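Local coordinates for putative hydrolase YdeN (Bacillus subtilis, PDB 1UXO), which is probably a serine hydrolase of the RBBP9 family, built on an alpha/beta-hydrolase fold, at residues V7-G12 / V34-L39; T67-H72 / G93-V98; R131-S136 / A156-V161; D139-F144 / H166-E171. The protein carries 2 engineered substitutions. All blocks are in the same frame, centred on the assembly; numbering follows the deposited sequence.

Contact 1: residues V7-G12 / V34-L39; sequences VYIIHG and VQADIL
V7 lies opposite A36 and I9 opposite I38 where strands 7-10 and 35-39 run in parallel, their axes turned 23° against each other. The pair belongs to a beta-alpha-beta unit of the alpha/beta-hydrolase sheet, with helix 22-31 in the connection and 35-39 as one outer strand. Four backbone bonds join them: V7 N to Q35 O, D37 N to V7 O, I9 N to D37 O, and L39 N to I9 O at 2.8 Å. D37 therefore uses its amide on V7 and its carbonyl on I9.

On the face carrying Y8, D37 and L39, the leucine brings both methyls to one corner of the tyrosine ring: Y8 CD1 is 3.8 Å from L39 CD2 and 4.0 Å from L39 CD1. D37 CB comes to the CD1-CE1 edge from the other side of the ring plane, and the Y8 hydroxyl reaches on to T62. Trimming L39 to an alanine would probably strip Y8 CD1 of this aliphatic cover and open a gap beside the ring. On the other face I9 CD1 meets I38 CG1 at 3.9 Å, both side chains touching F22 of helix 22-31, and V7 CG2 rests on V34 CG1. D37 OD2, which also bonds Q6, takes Q35 NE2 at 2.9 Å on its syn side but 32° out of the carboxylate plane, the N-H almost straight at 176°.

Contact 2: residues T67-H72 / G93-V98; sequences TYLVAH and GGIILV
This is a parallel strand pairing in the middle of the sheet, T67-H72 against G93-V98, buried throughout and joined through helix 75-84 as a beta-alpha-beta unit. Y68 pairs with G94, V70 with I96 and H72 with V98, and the axes are only 8° from parallel. L69 N to G94 O, I96 N to L69 O, A71 N to I96 O and V98 N to A71 O make a regular run of bonds, the last 2.8 Å long. At the start the pattern frays, and T67 O receives only weak bonds from G93 N and G94 N.

At that end the Y68 ring lies against the glycine pair, with G93 CA over one face but offset toward the rim, 4.0 Å from the ring centroid in a CH-pi contact, and Y68 CE1 3.4 Å from G93 C. A CB on G93 would run into the ring and into T67 O, so the close fit depends on the bare backbone. Y68 OH holds a water at 2.7 Å, which gives a weak bond to G93 O. An alanine in place of Y68 would probably uncover G93 CA and leave that water without its hydroxyl partner.

At the far end H72, with CG trans to the backbone N (chi1 -176°), sets CD2 3.9 Å from V98 CG1, while its NE2 bonds H166 O. Strands 6-10 and 128-136 flank the pair; helix 177-188 packs on Y68, V70 and I96, and helix 75-84 on A71 and L97.

Contact 3: residues R131-S136 / A156-V161; sequences RAVIAS and AALYEV
One outer edge of the sheet is formed here, where R131-S136 pairs in parallel with A156-V161, A132 lying opposite A157, I134 opposite Y159 and S136 opposite V161. Five backbone bonds hold the strands. A157 N to R131 O opens the series, bent and the longest at 3.1 Å. V133 N to A157 O, Y159 N to V133 O, A135 N to Y159 O and V161 N to A135 O follow, and of these Y159 N to V133 O is the straightest, at 172°.

Ahead of the strand, A156 CB sits 3.9 Å from R131 CB and also reaches V133 CG2. The arginine's own guanidinium turns elsewhere, to the carbonyls of A128, I154 and D155. The chain between the two segments carries helix 144-153, which completes a beta-alpha-beta unit and packs on the face of V133 and A135.

On that face L158 starts out extended (chi1 177°) and then bends at chi2 (72°), which brings CD1 back over the neighbouring strand, 3.8 Å from V133 CG1 and 3.6 Å from V133 O. A135 CB touches the same methyl more loosely. On the opposite face Y159 presents the edge of its ring: CE2 is 4.0 Å from A132 CB, and I134 CG1 approaches Y159 CB. The Y159 side chain also touches I178 and V182 of helix 177-188. I134 CG2 and V161 CG2 meet farther along, 4.3 Å apart, both side chains also touching F167. Beyond them the S136 hydroxyl bonds G165 O, just before H166.

Contact 4: residues D139-F144 / H166-E171; sequences DQIVPF and HFLEDE
D139 divides its carboxylate between two jobs: OD2 takes the ring of H166, while OD1 is gripped by two amides of its own loop. H166 ND1 donates to D139 OD2 at 2.7 Å, on the syn lone pair and close to the ring plane, although ring and carboxylate planes stand 61° apart. I141 N meets D139 OD1 at 2.8 Å in an Asx turn, and V142 N reaches the same oxygen from above the carboxylate plane. This hold fixes the rotation of the acid.

The imidazole is packed too. I141 CB stands over the centre of one face, 4.1 Å from the centroid, and I141 CD1 comes to 3.5 Å from H166 CD2. V142 CG2 touches H166 CE1 at 3.6 Å. Behind the histidine, E171 OE1 accepts H166 N and L168 N from opposite faces of its carboxylate, tying down the backbone that carries the ring.

D139, H166 and S73 are the predicted charge relay system. With ND1 committed to D139, NE2 is the ring nitrogen close to S73 OG, an arrangement consistent with the catalytic triad of a serine hydrolase.

In the fold
From the N terminus, contact 1 closes the first beta-alpha-beta loop, through helix 22-31, before contact 2 closes a later one through helix 75-84. They share the sheet, strands 6-10 and 67-72 being neighbours. Contact 3 closes a third through helix 144-153, across the chain's centre from contact 1, and joins contact 2 where 92-98 borders 128-136. Contact 4 crosses contact 3: D139-F144 leaves strand 128-136 before A156-V161 returns, and H166-E171 comes after it. Contacts 1 to 3 thus pair the six strands two by two within one sheet, whereas contact 4 joins two loops, fitted to contact 3 by F144 and F167 and to contact 2 around H72.

Contact 1: residues V7-G12 / V34-L39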
loop_
_atom_site.group_PDB
_atom_site.type_symbol
_atom_site.label_atom_id
_atom_site.label_comp_id
_atom_site.label_asym_id
_atom_site.label_seq_id
_atom_site.Cartn_x
_atom_site.Cartn_y
_atom_site.Cartn_z
ATOM N N VAL A 7 -8.063 -3.707 8.886
ATOM C CA VAL A 7 -7.191 -3.633 7.722
ATOM C C VAL A 7 -7.761 -2.520 6.876
ATOM O O VAL A 7 -8.983 -2.505 6.631
ATOM C CB VAL A 7 -7.256 -4.914 6.917
ATOM C CG1 VAL A 7 -6.457 -4.768 5.645
ATOM C CG2 VAL A 7 -6.792 -6.066 7.774
ATOM N N TYR A 8 -6.928 -1.590 6.456
ATOM C CA TYR A 8 -7.340 -0.555 5.502
ATOM C C TYR A 8 -6.692 -0.839 4.156
ATOM O O TYR A 8 -5.510 -1.215 4.100
ATOM C CB TYR A 8 -6.971 0.844 5.982
ATOM C CG TYR A 8 -7.815 1.376 7.114
ATOM C CD1 TYR A 8 -9.179 1.610 6.959
ATOM C CD2 TYR A 8 -7.268 1.594 8.363
ATOM C CE1 TYR A 8 -9.939 2.150 8.027
ATOM C CE2 TYR A 8 -7.995 2.105 9.386
ATOM C CZ TYR A 8 -9.338 2.333 9.235
ATOM O OH TYR A 8 -10.057 2.842 10.296
ATOM N N ILE A 9 -7.438 -0.646 3.082
ATOM C CA ILE A 9 -6.944 -0.912 1.732
ATOM C C ILE A 9 -6.996 0.388 0.943
ATOM O O ILE A 9 -8.063 1.040 0.871
ATOM C CB ILE A 9 -7.772 -2.007 1.073
ATOM C CG1 ILE A 9 -7.704 -3.296 1.855
ATOM C CG2 ILE A 9 -7.347 -2.255 -0.440
ATOM C CD1 ILE A 9 -8.894 -4.233 1.524
ATOM N N ILE A 10 -5.862 0.769 0.356
ATOM C CA ILE A 10 -5.726 2.079 -0.314
ATOM C C ILE A 10 -5.249 1.905 -1.762
ATOM O O ILE A 10 -4.181 1.335 -2.042
ATOM C CB ILE A 10 -4.735 3.011 0.464
ATOM C CG1 ILE A 10 -5.099 3.133 1.926
ATOM C CG2 ILE A 10 -4.672 4.404 -0.228
ATOM C CD1 ILE A 10 -4.480 2.160 2.862
ATOM N N HIS A 11 -6.027 2.460 -2.681
ATOM C CA HIS A 11 -5.817 2.317 -4.115
ATOM C C HIS A 11 -4.847 3.351 -4.673
ATOM O O HIS A 11 -4.325 4.174 -3.959
ATOM C CB HIS A 11 -7.171 2.438 -4.849
ATOM C CG HIS A 11 -7.770 3.811 -4.758
ATOM N ND1 HIS A 11 -7.252 4.898 -5.427
ATOM C CD2 HIS A 11 -8.834 4.272 -4.047
ATOM C CE1 HIS A 11 -7.975 5.979 -5.132
ATOM N NE2 HIS A 11 -8.956 5.619 -4.315
ATOM N N GLY A 12 -4.606 3.281 -5.976
ATOM C CA GLY A 12 -3.667 4.158 -6.669
ATOM C C GLY A 12 -4.365 5.138 -7.599
ATOM O O GLY A 12 -5.568 5.441 -7.469
ATOM N N VAL A 34 -12.369 -10.948 9.848
ATOM C CA VAL A 34 -11.492 -9.768 9.911
ATOM C C VAL A 34 -12.090 -8.589 9.146
ATOM O O VAL A 34 -12.468 -8.706 7.955
ATOM C CB VAL A 34 -10.096 -10.074 9.365
ATOM C CG1 VAL A 34 -9.194 -8.812 9.362
ATOM C CG2 VAL A 34 -9.427 -11.259 10.137
ATOM N N GLN A 35 -12.162 -7.460 9.854
ATOM C CA GLN A 35 -12.746 -6.245 9.360
ATOM C C GLN A 35 -11.720 -5.549 8.451
ATOM O O GLN A 35 -10.609 -5.290 8.860
ATOM C CB GLN A 35 -13.138 -5.329 10.560
ATOM C CG GLN A 35 -13.815 -4.006 10.156
ATOM C CD GLN A 35 -15.029 -4.230 9.319
ATOM O OE1 GLN A 35 -15.807 -5.166 9.581
ATOM N NE2 GLN A 35 -15.184 -3.438 8.280
ATOM N N ALA A 36 -12.134 -5.284 7.225
ATOM C CA ALA A 36 -11.348 -4.562 6.209
ATOM C C ALA A 36 -12.232 -3.500 5.591
ATOM O O ALA A 36 -13.423 -3.714 5.365
ATOM C CB ALA A 36 -10.879 -5.495 5.159
ATOM N N ASP A 37 -11.646 -2.333 5.401
ATOM C CA ASP A 37 -12.299 -1.175 4.781
ATOM C C ASP A 37 -11.418 -0.633 3.662
ATOM O O ASP A 37 -10.248 -0.373 3.867
ATOM C CB ASP A 37 -12.601 -0.123 5.833
ATOM C CG ASP A 37 -13.628 -0.651 6.854
ATOM O OD1 ASP A 37 -14.848 -0.621 6.539
ATOM O OD2 ASP A 37 -13.303 -1.224 7.926
ATOM N N ILE A 38 -11.981 -0.555 2.459
ATOM C CA ILE A 38 -11.325 0.020 1.331
ATOM C C ILE A 38 -11.548 1.534 1.334
ATOM O O ILE A 38 -12.693 1.991 1.281
ATOM C CB ILE A 38 -11.834 -0.585 0.009
ATOM C CG1 ILE A 38 -11.863 -2.145 0.030
ATOM C CG2 ILE A 38 -10.962 -0.036 -1.114
ATOM C CD1 ILE A 38 -12.801 -2.755 -0.935
ATOM N N LEU A 39 -10.470 2.294 1.342
ATOM C CA LEU A 39 -10.562 3.739 1.438
ATOM C C LEU A 39 -10.469 4.350 0.065
ATOM O O LEU A 39 -9.468 4.108 -0.656
ATOM C CB LEU A 39 -9.407 4.276 2.268
ATOM C CG LEU A 39 -9.379 3.804 3.699
ATOM C CD1 LEU A 39 -8.288 4.554 4.461
ATOM C CD2 LEU A 39 -10.707 3.978 4.376
#

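Contact 2: residues T67-H72 / G93-V98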
loop_
_atom_site.group_PDB
_atom_site.type_symbol
_atom_site.label_atom_id
_atom_site.label_comp_id
_atom_site.label_asym_id
_atom_site.label_seq_id
_atom_site.Cartn_x
_atom_site.Cartn_y
_atom_site.Cartn_z
ATOM N N THR A 67 -3.651 -2.615 13.592
ATOM C CA THR A 67 -4.056 -2.039 12.295
ATOM C C THR A 67 -3.049 -2.380 11.242
ATOM O O THR A 67 -1.826 -2.277 11.479
ATOM C CB THR A 67 -4.216 -0.542 12.429
ATOM O OG1 THR A 67 -5.110 -0.262 13.517
ATOM C CG2 THR A 67 -4.890 0.118 11.191
ATOM N N TYR A 68 -3.558 -2.683 10.036
ATOM C CA TYR A 68 -2.716 -3.047 8.904
ATOM C C TYR A 68 -3.123 -2.276 7.680
ATOM O O TYR A 68 -4.321 -2.091 7.414
ATOM C CB TYR A 68 -2.834 -4.534 8.584
ATOM C CG TYR A 68 -2.402 -5.414 9.725
ATOM C CD1 TYR A 68 -1.139 -6.002 9.753
ATOM C CD2 TYR A 68 -3.246 -5.640 10.789
ATOM C CE1 TYR A 68 -0.740 -6.779 10.843
ATOM C CE2 TYR A 68 -2.844 -6.408 11.881
ATOM C CZ TYR A 68 -1.600 -6.970 11.891
ATOM O OH TYR A 68 -1.233 -7.736 12.959
ATOM N N LEU A 69 -2.147 -1.787 6.943
ATOM C CA LEU A 69 -2.408 -1.005 5.750
ATOM C C LEU A 69 -1.890 -1.752 4.514
ATOM O O LEU A 69 -0.702 -2.106 4.437
ATOM C CB LEU A 69 -1.716 0.377 5.846
ATOM C CG LEU A 69 -1.847 1.186 7.149
ATOM C CD1 LEU A 69 -1.009 2.469 7.129
ATOM C CD2 LEU A 69 -3.351 1.514 7.350
ATOM N N VAL A 70 -2.767 -1.951 3.551
ATOM C CA VAL A 70 -2.448 -2.577 2.283
ATOM C C VAL A 70 -2.678 -1.508 1.227
ATOM O O VAL A 70 -3.775 -0.985 1.101
ATOM C CB VAL A 70 -3.357 -3.784 2.010
ATOM C CG1 VAL A 70 -3.103 -4.384 0.584
ATOM C CG2 VAL A 70 -3.170 -4.811 3.114
ATOM N N ALA A 71 -1.663 -1.216 0.451
ATOM C CA ALA A 71 -1.758 -0.158 -0.553
ATOM C C ALA A 71 -1.322 -0.662 -1.902
ATOM O O ALA A 71 -0.499 -1.591 -1.974
ATOM C CB ALA A 71 -0.886 1.009 -0.118
ATOM N N HIS A 72 -1.867 -0.028 -2.961
ATOM C CA HIS A 72 -1.515 -0.337 -4.303
ATOM C C HIS A 72 -0.996 0.898 -5.037
ATOM O O HIS A 72 -1.590 1.992 -4.971
ATOM C CB HIS A 72 -2.716 -0.924 -5.071
ATOM C CG HIS A 72 -2.381 -1.355 -6.483
ATOM N ND1 HIS A 72 -3.169 -1.003 -7.562
ATOM C CD2 HIS A 72 -1.391 -2.146 -6.984
ATOM C CE1 HIS A 72 -2.654 -1.526 -8.668
ATOM N NE2 HIS A 72 -1.586 -2.230 -8.351
ATOM N N GLY A 93 0.435 -2.629 13.108
ATOM C CA GLY A 93 0.618 -4.038 12.875
ATOM C C GLY A 93 1.477 -4.317 11.650
ATOM O O GLY A 93 2.356 -5.157 11.692
ATOM N N GLY A 94 1.227 -3.586 10.558
ATOM C CA GLY A 94 2.024 -3.780 9.370
ATOM C C GLY A 94 1.511 -3.079 8.161
ATOM O O GLY A 94 0.405 -2.507 8.161
ATOM N N ILE A 95 2.348 -3.112 7.128
ATOM C CA ILE A 95 2.049 -2.533 5.814
ATOM C C ILE A 95 2.465 -3.498 4.710
ATOM O O ILE A 95 3.475 -4.251 4.814
ATOM C CB ILE A 95 2.756 -1.166 5.603
ATOM C CG1 ILE A 95 4.278 -1.289 5.627
ATOM C CG2 ILE A 95 2.278 -0.097 6.563
ATOM C CD1 ILE A 95 4.985 0.064 5.385
ATOM N N ILE A 96 1.647 -3.545 3.673
ATOM C CA ILE A 96 1.966 -4.275 2.485
ATOM C C ILE A 96 1.820 -3.321 1.314
ATOM O O ILE A 96 0.758 -2.714 1.127
ATOM C CB ILE A 96 1.054 -5.466 2.317
ATOM C CG1 ILE A 96 1.197 -6.449 3.477
ATOM C CG2 ILE A 96 1.393 -6.207 1.064
ATOM C CD1 ILE A 96 0.209 -7.644 3.397
ATOM N N LEU A 97 2.886 -3.178 0.561
ATOM C CA LEU A 97 2.955 -2.207 -0.529
ATOM C C LEU A 97 2.985 -2.948 -1.832
ATOM O O LEU A 97 4.040 -3.426 -2.260
ATOM C CB LEU A 97 4.162 -1.301 -0.368
ATOM C CG LEU A 97 4.331 -0.715 1.036
ATOM C CD1 LEU A 97 5.618 0.107 1.161
ATOM C CD2 LEU A 97 3.147 0.153 1.381
ATOM N N VAL A 98 1.814 -3.040 -2.474
ATOM C CA VAL A 98 1.702 -3.690 -3.782
ATOM C C VAL A 98 2.088 -2.737 -4.899
ATOM O O VAL A 98 1.479 -1.683 -5.054
ATOM C CB VAL A 98 0.319 -4.290 -4.007
ATOM C CG1 VAL A 98 0.332 -5.166 -5.218
ATOM C CG2 VAL A 98 -0.076 -5.117 -2.779
HETATM O O HOH W 1 1.264 -7.365 14.003
#

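Contact 3: residues R131-S136 / A156-V161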
loop_
_atom_site.group_PDB
_atom_site.type_symbol
_atom_site.label_atom_id
_atom_site.label_comp_id
_atom_site.label_asym_id
_atom_site.label_seq_id
_atom_site.Cartn_x
_atom_site.Cartn_y
_atom_site.Cartn_z
ATOM N N ARG A 131 6.513 -5.612 7.517
ATOM C CA ARG A 131 6.563 -4.847 6.246
ATOM C C ARG A 131 6.875 -5.757 5.057
ATOM O O ARG A 131 7.795 -6.565 5.135
ATOM C CB ARG A 131 7.591 -3.732 6.341
ATOM C CG ARG A 131 7.518 -2.859 7.598
ATOM C CD ARG A 131 8.712 -1.869 7.793
ATOM N NE ARG A 131 9.944 -2.642 7.980
ATOM C CZ ARG A 131 10.311 -3.258 9.109
ATOM N NH1 ARG A 131 9.542 -3.195 10.207
ATOM N NH2 ARG A 131 11.454 -3.949 9.136
ATOM N N ALA A 132 6.127 -5.570 3.974
ATOM C CA ALA A 132 6.320 -6.307 2.737
ATOM C C ALA A 132 5.987 -5.460 1.536
ATOM O O ALA A 132 5.155 -4.525 1.618
ATOM C CB ALA A 132 5.465 -7.574 2.717
ATOM N N VAL A 133 6.711 -5.755 0.470
ATOM C CA VAL A 133 6.485 -5.230 -0.888
ATOM C C VAL A 133 6.211 -6.412 -1.845
ATOM O O VAL A 133 6.949 -7.429 -1.877
ATOM C CB VAL A 133 7.682 -4.455 -1.382
ATOM C CG1 VAL A 133 7.479 -3.985 -2.826
ATOM C CG2 VAL A 133 7.974 -3.295 -0.474
ATOM N N ILE A 134 5.113 -6.325 -2.586
ATOM C CA ILE A 134 4.769 -7.342 -3.586
ATOM C C ILE A 134 4.866 -6.660 -4.926
ATOM O O ILE A 134 4.263 -5.597 -5.128
ATOM C CB ILE A 134 3.344 -7.820 -3.360
ATOM C CG1 ILE A 134 3.249 -8.396 -1.931
ATOM C CG2 ILE A 134 2.942 -8.789 -4.456
ATOM C CD1 ILE A 134 1.908 -8.917 -1.504
ATOM N N ALA A 135 5.624 -7.227 -5.833
ATOM C CA ALA A 135 5.909 -6.543 -7.095
ATOM C C ALA A 135 6.009 -7.484 -8.231
ATOM O O ALA A 135 6.494 -8.615 -8.088
ATOM C CB ALA A 135 7.211 -5.709 -6.980
ATOM N N SER A 136 5.615 -6.999 -9.395
ATOM C CA SER A 136 5.617 -7.797 -10.629
ATOM C C SER A 136 6.839 -7.546 -11.466
ATOM O O SER A 136 7.129 -6.409 -11.809
ATOM C CB SER A 136 4.358 -7.481 -11.454
ATOM O OG SER A 136 4.463 -7.929 -12.821
ATOM N N ALA A 156 11.861 -4.354 4.121
ATOM C CA ALA A 156 10.632 -5.102 3.873
ATOM C C ALA A 156 10.922 -6.396 3.103
ATOM O O ALA A 156 11.763 -6.414 2.248
ATOM C CB ALA A 156 9.668 -4.268 3.083
ATOM N N ALA A 157 10.172 -7.452 3.395
ATOM C CA ALA A 157 10.174 -8.700 2.631
ATOM C C ALA A 157 9.635 -8.407 1.247
ATOM O O ALA A 157 8.579 -7.773 1.115
ATOM C CB ALA A 157 9.270 -9.718 3.293
ATOM N N LEU A 158 10.366 -8.834 0.227
ATOM C CA LEU A 158 9.954 -8.610 -1.180
ATOM C C LEU A 158 9.441 -9.924 -1.735
ATOM O O LEU A 158 10.123 -10.965 -1.667
ATOM C CB LEU A 158 11.121 -8.140 -1.995
ATOM C CG LEU A 158 10.859 -7.922 -3.497
ATOM C CD1 LEU A 158 9.999 -6.690 -3.726
ATOM C CD2 LEU A 158 12.153 -7.780 -4.222
ATOM N N TYR A 159 8.260 -9.872 -2.297
ATOM C CA TYR A 159 7.648 -10.987 -3.045
ATOM C C TYR A 159 7.469 -10.620 -4.516
ATOM O O TYR A 159 6.739 -9.680 -4.858
ATOM C CB TYR A 159 6.299 -11.286 -2.409
ATOM C CG TYR A 159 6.388 -11.741 -0.998
ATOM C CD1 TYR A 159 6.583 -13.086 -0.690
ATOM C CD2 TYR A 159 6.298 -10.850 0.033
ATOM C CE1 TYR A 159 6.677 -13.513 0.619
ATOM C CE2 TYR A 159 6.401 -11.279 1.384
ATOM C CZ TYR A 159 6.593 -12.616 1.645
ATOM O OH TYR A 159 6.661 -13.038 2.941
ATOM N N GLU A 160 8.228 -11.290 -5.376
ATOM C CA GLU A 160 8.253 -11.084 -6.788
ATOM C C GLU A 160 7.221 -11.990 -7.421
ATOM O O GLU A 160 7.159 -13.193 -7.096
ATOM C CB GLU A 160 9.627 -11.444 -7.352
ATOM C CG GLU A 160 9.704 -11.364 -8.878
ATOM C CD GLU A 160 11.087 -11.687 -9.405
ATOM O OE1 GLU A 160 12.056 -11.664 -8.639
ATOM O OE2 GLU A 160 11.170 -11.933 -10.633
ATOM N N VAL A 161 6.429 -11.442 -8.334
ATOM C CA VAL A 161 5.508 -12.244 -9.126
ATOM C C VAL A 161 6.032 -12.073 -10.545
ATOM O O VAL A 161 6.100 -10.947 -11.067
ATOM C CB VAL A 161 4.073 -11.747 -9.026
ATOM C CG1 VAL A 161 3.164 -12.583 -9.943
ATOM C CG2 VAL A 161 3.592 -11.757 -7.555
#

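Contact 4: residues D139-F144 / H166-E171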
loop_
_atom_site.group_PDB
_atom_site.type_symbol
_atom_site.label_atom_id
_atom_site.label_comp_id
_atom_site.label_asym_id
_atom_site.label_seq_id
_atom_site.Cartn_x
_atom_site.Cartn_y
_atom_site.Cartn_z
ATOM N N ASP A 139 6.034 -5.518 -14.720
ATOM C CA ASP A 139 5.337 -4.250 -14.551
ATOM C C ASP A 139 5.983 -3.129 -15.407
ATOM O O ASP A 139 7.179 -2.838 -15.307
ATOM C CB ASP A 139 5.378 -3.867 -13.070
ATOM C CG ASP A 139 4.308 -2.824 -12.673
ATOM O OD1 ASP A 139 3.963 -1.917 -13.497
ATOM O OD2 ASP A 139 3.761 -2.864 -11.553
ATOM N N GLN A 140 5.195 -2.573 -16.305
ATOM C CA GLN A 140 5.647 -1.505 -17.154
ATOM C C GLN A 140 5.250 -0.107 -16.633
ATOM O O GLN A 140 5.550 0.907 -17.296
ATOM C CB GLN A 140 5.053 -1.731 -18.560
ATOM C CG GLN A 140 5.439 -3.101 -19.232
ATOM C CD GLN A 140 6.900 -3.216 -19.391
ATOM O OE1 GLN A 140 7.536 -2.296 -19.956
ATOM N NE2 GLN A 140 7.498 -4.273 -18.806
ATOM N N ILE A 141 4.592 -0.032 -15.482
ATOM C CA ILE A 141 4.212 1.267 -14.878
ATOM C C ILE A 141 5.135 1.596 -13.721
ATOM O O ILE A 141 5.765 2.655 -13.686
ATOM C CB ILE A 141 2.742 1.282 -14.444
ATOM C CG1 ILE A 141 1.822 1.109 -15.671
ATOM C CG2 ILE A 141 2.475 2.616 -13.712
ATOM C CD1 ILE A 141 0.351 0.840 -15.347
ATOM N N VAL A 142 5.218 0.663 -12.767
ATOM C CA VAL A 142 6.199 0.704 -11.681
ATOM C C VAL A 142 7.291 -0.352 -11.933
ATOM O O VAL A 142 7.084 -1.532 -11.688
ATOM C CB VAL A 142 5.561 0.442 -10.311
ATOM C CG1 VAL A 142 6.615 0.592 -9.229
ATOM C CG2 VAL A 142 4.456 1.474 -10.024
ATOM N N PRO A 143 8.445 0.040 -12.403
ATOM C CA PRO A 143 9.489 -0.956 -12.690
ATOM C C PRO A 143 9.811 -1.734 -11.454
ATOM O O PRO A 143 9.880 -1.200 -10.316
ATOM C CB PRO A 143 10.662 -0.113 -13.186
ATOM C CG PRO A 143 10.015 1.143 -13.654
ATOM C CD PRO A 143 8.861 1.421 -12.741
ATOM N N PHE A 144 9.931 -3.044 -11.646
ATOM C CA PHE A 144 10.294 -3.953 -10.574
ATOM C C PHE A 144 11.448 -3.506 -9.708
ATOM O O PHE A 144 11.383 -3.615 -8.469
ATOM C CB PHE A 144 10.563 -5.380 -11.116
ATOM C CG PHE A 144 10.922 -6.366 -10.025
ATOM C CD1 PHE A 144 9.937 -6.879 -9.199
ATOM C CD2 PHE A 144 12.256 -6.780 -9.850
ATOM C CE1 PHE A 144 10.287 -7.796 -8.193
ATOM C CE2 PHE A 144 12.591 -7.715 -8.868
ATOM C CZ PHE A 144 11.622 -8.178 -8.020
ATOM N N HIS A 166 0.679 -5.025 -13.746
ATOM C CA HIS A 166 0.638 -4.054 -12.618
ATOM C C HIS A 166 -0.506 -4.406 -11.586
ATOM O O HIS A 166 -1.020 -3.531 -10.833
ATOM C CB HIS A 166 0.553 -2.637 -13.226
ATOM C CG HIS A 166 0.572 -1.500 -12.241
ATOM N ND1 HIS A 166 1.540 -1.347 -11.287
ATOM C CD2 HIS A 166 -0.231 -0.401 -12.141
ATOM C CE1 HIS A 166 1.297 -0.238 -10.590
ATOM N NE2 HIS A 166 0.206 0.339 -11.072
ATOM N N PHE A 167 -0.906 -5.689 -11.556
ATOM C CA PHE A 167 -1.971 -6.207 -10.699
ATOM C C PHE A 167 -3.322 -5.464 -10.874
ATOM O O PHE A 167 -4.003 -5.087 -9.903
ATOM C CB PHE A 167 -1.532 -6.234 -9.232
ATOM C CG PHE A 167 -0.238 -6.990 -8.968
ATOM C CD1 PHE A 167 -0.193 -8.369 -9.012
ATOM C CD2 PHE A 167 0.919 -6.307 -8.651
ATOM C CE1 PHE A 167 1.018 -9.054 -8.748
ATOM C CE2 PHE A 167 2.118 -6.968 -8.400
ATOM C CZ PHE A 167 2.168 -8.335 -8.444
ATOM N N LEU A 168 -3.692 -5.276 -12.133
ATOM C CA LEU A 168 -4.930 -4.598 -12.517
ATOM C C LEU A 168 -6.038 -5.548 -12.984
ATOM O O LEU A 168 -5.763 -6.642 -13.529
ATOM C CB LEU A 168 -4.583 -3.637 -13.675
ATOM C CG LEU A 168 -3.486 -2.629 -13.428
ATOM C CD1 LEU A 168 -3.101 -1.821 -14.737
ATOM C CD2 LEU A 168 -4.012 -1.653 -12.384
ATOM N N GLU A 169 -7.301 -5.113 -12.835
ATOM C CA GLU A 169 -8.451 -5.879 -13.220
ATOM C C GLU A 169 -8.431 -6.252 -14.706
ATOM O O GLU A 169 -8.821 -7.358 -15.039
ATOM C CB GLU A 169 -9.772 -5.134 -12.910
ATOM C CG GLU A 169 -9.977 -3.878 -13.720
ATOM C CD GLU A 169 -11.056 -2.973 -13.140
ATOM O OE1 GLU A 169 -11.360 -2.992 -11.943
ATOM O OE2 GLU A 169 -11.615 -2.202 -13.905
ATOM N N ASP A 170 -7.918 -5.377 -15.573
ATOM C CA ASP A 170 -7.874 -5.692 -17.001
ATOM C C ASP A 170 -6.765 -6.666 -17.385
ATOM O O ASP A 170 -6.733 -7.104 -18.529
ATOM C CB ASP A 170 -7.696 -4.419 -17.815
ATOM C CG ASP A 170 -8.986 -3.657 -17.981
ATOM O OD1 ASP A 170 -10.064 -4.152 -17.558
ATOM O OD2 ASP A 170 -9.012 -2.527 -18.543
ATOM N N GLU A 171 -5.906 -7.021 -16.416
ATOM C CA GLU A 171 -4.918 -8.095 -16.553
ATOM C C GLU A 171 -5.355 -9.391 -15.867
ATOM O O GLU A 171 -4.601 -10.372 -15.811
ATOM C CB GLU A 171 -3.560 -7.626 -15.982
ATOM C CG GLU A 171 -2.976 -6.463 -16.765
ATOM C CD GLU A 171 -1.989 -5.577 -16.006
ATOM O OE1 GLU A 171 -1.931 -5.596 -14.764
ATOM O OE2 GLU A 171 -1.255 -4.823 -16.687
#